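PDB 5KP7: CurB from Lyngbya majuscula, which probably serves as an acyl carrier protein, holding intermediates on its covalently attached 4'-phosphopantetheine arm. Local coordinates for residues B[77-86]-B[95-103]. Sequence-based numbering, arbitrary orientation.
Sequences LSLNIPRIEL and LADLFAAKL
Leu86 sets its CD1 methyl over the centre of one face of the Phe99 ring, 3.7 Å from the centroid and 8° off the normal, a CH-pi contact. CG of Leu86 comes down nearer the rim, 3.7 Å from Phe99 CZ, and the two side chains cross at about a right angle. CG of Phe99 stands anti to its carbonyl carbon (chi1 -84°), which swings the ring toward the loop. Two methyls approach the same ring obliquely, Leu77 CD1 and Leu79 CD2, each 3.8 Å from Phe99 CD1. In this small helical carrier-protein fold, 77-86 follows helix 63-76, which ends in a Schellman motif at Ser78, in the loop before helix 92-102. Phe99, on helix 92-102, is also touched by Val73 and Met74 of helix 63-76 and by Val30 of helix 27-41. Just before it, Leu98 sets its CD1 methyl 3.6 Å from Leu86 O, and Leu95, one turn earlier, brings CD1 to the same carbonyl oxygen. Farther along, Lys102 runs over the loop, its CB beside the methyls of Leu79 and its CG 3.7 Å from Ile81 CD1. A bend at chi2 (-60°) then turns the amine toward Glu85 in the 3-10 turn 83-86, where Lys102 NZ makes a salt bridge of 3.0 Å to Glu85 OE1, approaching from above the carboxylate plane. Arg83, in the same turn, is salt-bridged through NH1 and NH2 to acidic groups of another protein chain.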
# COMPACT_ATOMS: atom_id res chain seq x y z
N LEU B 77 -9.60 28.53 11.10
CA LEU B 77 -9.61 28.79 12.54
C LEU B 77 -8.23 28.81 13.19
O LEU B 77 -8.15 28.96 14.42
CB LEU B 77 -10.49 27.75 13.26
CG LEU B 77 -11.96 27.66 12.83
CD1 LEU B 77 -12.63 26.46 13.50
CD2 LEU B 77 -12.70 28.94 13.13
N SER B 78 -7.16 28.67 12.41
CA SER B 78 -5.79 28.54 12.94
C SER B 78 -5.68 27.50 14.06
O SER B 78 -5.02 27.73 15.07
CB SER B 78 -5.27 29.89 13.41
OG SER B 78 -5.27 30.81 12.34
N LEU B 79 -6.34 26.36 13.85
CA LEU B 79 -6.38 25.32 14.86
C LEU B 79 -5.31 24.31 14.49
O LEU B 79 -5.51 23.49 13.59
CB LEU B 79 -7.77 24.70 14.92
CG LEU B 79 -8.03 23.72 16.06
CD1 LEU B 79 -7.92 24.40 17.43
CD2 LEU B 79 -9.37 23.03 15.88
N ASN B 80 -4.17 24.39 15.16
CA ASN B 80 -3.02 23.55 14.83
C ASN B 80 -2.86 22.37 15.80
O ASN B 80 -1.94 22.33 16.61
CB ASN B 80 -1.74 24.41 14.75
CG ASN B 80 -0.65 23.76 13.90
OD1 ASN B 80 -0.83 22.67 13.34
ND2 ASN B 80 0.49 24.43 13.79
N ILE B 81 -3.78 21.42 15.69
CA ILE B 81 -3.85 20.24 16.54
C ILE B 81 -3.89 19.03 15.61
O ILE B 81 -4.05 19.19 14.40
CB ILE B 81 -5.10 20.25 17.46
CG1 ILE B 81 -6.41 20.17 16.66
CG2 ILE B 81 -5.08 21.50 18.35
CD1 ILE B 81 -7.66 20.08 17.50
N PRO B 82 -3.74 17.81 16.16
CA PRO B 82 -3.81 16.65 15.26
C PRO B 82 -5.17 16.55 14.57
O PRO B 82 -6.20 16.76 15.22
CB PRO B 82 -3.62 15.46 16.22
CG PRO B 82 -2.81 16.02 17.33
CD PRO B 82 -3.31 17.42 17.52
N ARG B 83 -5.15 16.26 13.27
CA ARG B 83 -6.37 16.11 12.47
C ARG B 83 -7.33 15.06 13.00
O ARG B 83 -8.55 15.19 12.89
CB ARG B 83 -6.03 15.79 11.01
CG ARG B 83 -5.17 16.83 10.32
CD ARG B 83 -4.48 16.26 9.08
NE ARG B 83 -3.57 17.23 8.50
CZ ARG B 83 -2.33 17.50 8.91
NH1 ARG B 83 -1.63 18.42 8.28
NH2 ARG B 83 -1.78 16.91 9.96
N ILE B 84 -6.79 14.01 13.62
CA ILE B 84 -7.65 12.95 14.15
C ILE B 84 -8.57 13.43 15.27
O ILE B 84 -9.55 12.77 15.56
CB ILE B 84 -6.86 11.71 14.65
CG1 ILE B 84 -5.90 12.05 15.80
CG2 ILE B 84 -6.11 11.09 13.49
CD1 ILE B 84 -5.38 10.81 16.49
N GLU B 85 -8.25 14.56 15.89
CA GLU B 85 -9.12 15.10 16.96
C GLU B 85 -10.47 15.60 16.42
O GLU B 85 -11.41 15.82 17.20
CB GLU B 85 -8.37 16.16 17.79
CG GLU B 85 -7.21 15.53 18.53
CD GLU B 85 -6.49 16.42 19.51
OE1 GLU B 85 -6.99 17.50 19.86
OE2 GLU B 85 -5.40 15.99 19.96
N LEU B 86 -10.58 15.75 15.10
CA LEU B 86 -11.84 16.14 14.46
C LEU B 86 -12.60 14.98 13.85
O LEU B 86 -13.60 15.20 13.16
CB LEU B 86 -11.58 17.23 13.40
CG LEU B 86 -11.12 18.61 13.89
CD1 LEU B 86 -11.98 19.12 15.04
CD2 LEU B 86 -9.66 18.66 14.30
N LEU B 95 -19.77 17.92 13.90
CA LEU B 95 -18.43 18.43 13.53
C LEU B 95 -18.22 19.81 14.11
O LEU B 95 -17.16 20.11 14.65
CB LEU B 95 -18.23 18.47 12.01
CG LEU B 95 -16.84 18.86 11.51
CD1 LEU B 95 -15.76 17.96 12.13
CD2 LEU B 95 -16.81 18.77 9.99
N ALA B 96 -19.23 20.65 13.97
CA ALA B 96 -19.23 21.99 14.57
C ALA B 96 -18.94 21.95 16.08
O ALA B 96 -18.16 22.76 16.57
CB ALA B 96 -20.55 22.70 14.31
N ASP B 97 -19.58 21.00 16.78
CA ASP B 97 -19.38 20.81 18.24
C ASP B 97 -17.94 20.45 18.57
O ASP B 97 -17.40 20.93 19.56
CB ASP B 97 -20.24 19.67 18.81
CG ASP B 97 -21.72 19.92 18.69
OD1 ASP B 97 -22.17 21.09 18.77
OD2 ASP B 97 -22.45 18.93 18.54
N LEU B 98 -17.36 19.57 17.76
CA LEU B 98 -15.96 19.15 17.94
C LEU B 98 -15.03 20.34 17.84
O LEU B 98 -14.19 20.53 18.71
CB LEU B 98 -15.54 18.08 16.94
CG LEU B 98 -15.79 16.65 17.39
CD1 LEU B 98 -15.49 15.70 16.23
CD2 LEU B 98 -14.95 16.31 18.62
N PHE B 99 -15.18 21.12 16.78
CA PHE B 99 -14.35 22.32 16.59
C PHE B 99 -14.52 23.33 17.74
O PHE B 99 -13.53 23.82 18.27
CB PHE B 99 -14.66 23.00 15.27
CG PHE B 99 -13.91 22.41 14.09
CD1 PHE B 99 -12.57 22.67 13.91
CD2 PHE B 99 -14.57 21.63 13.14
CE1 PHE B 99 -11.87 22.14 12.82
CE2 PHE B 99 -13.89 21.11 12.04
CZ PHE B 99 -12.54 21.37 11.88
N ALA B 100 -15.77 23.59 18.11
CA ALA B 100 -16.07 24.53 19.21
C ALA B 100 -15.38 24.15 20.52
O ALA B 100 -14.85 25.01 21.21
CB ALA B 100 -17.58 24.63 19.42
N ALA B 101 -15.37 22.85 20.84
CA ALA B 101 -14.71 22.35 22.05
C ALA B 101 -13.18 22.56 22.07
O ALA B 101 -12.60 22.64 23.15
CB ALA B 101 -15.04 20.88 22.26
N LYS B 102 -12.54 22.64 20.90
CA LYS B 102 -11.08 22.81 20.81
C LYS B 102 -10.62 24.26 20.94
O LYS B 102 -9.50 24.49 21.37
CB LYS B 102 -10.54 22.20 19.51
CG LYS B 102 -10.85 20.72 19.33
CD LYS B 102 -10.28 19.85 20.43
CE LYS B 102 -10.60 18.38 20.19
NZ LYS B 102 -9.75 17.49 21.03
N LEU B 103 -11.46 25.20 20.52
CA LEU B 103 -11.35 26.62 20.90
C LEU B 103 -12.54 27.40 20.33
O LEU B 103 -12.82 27.32 19.14
CB LEU B 103 -10.03 27.28 20.42
CG LEU B 103 -9.48 28.52 21.15
CD1 LEU B 103 -10.03 29.83 20.58
CD2 LEU B 103 -9.69 28.48 22.66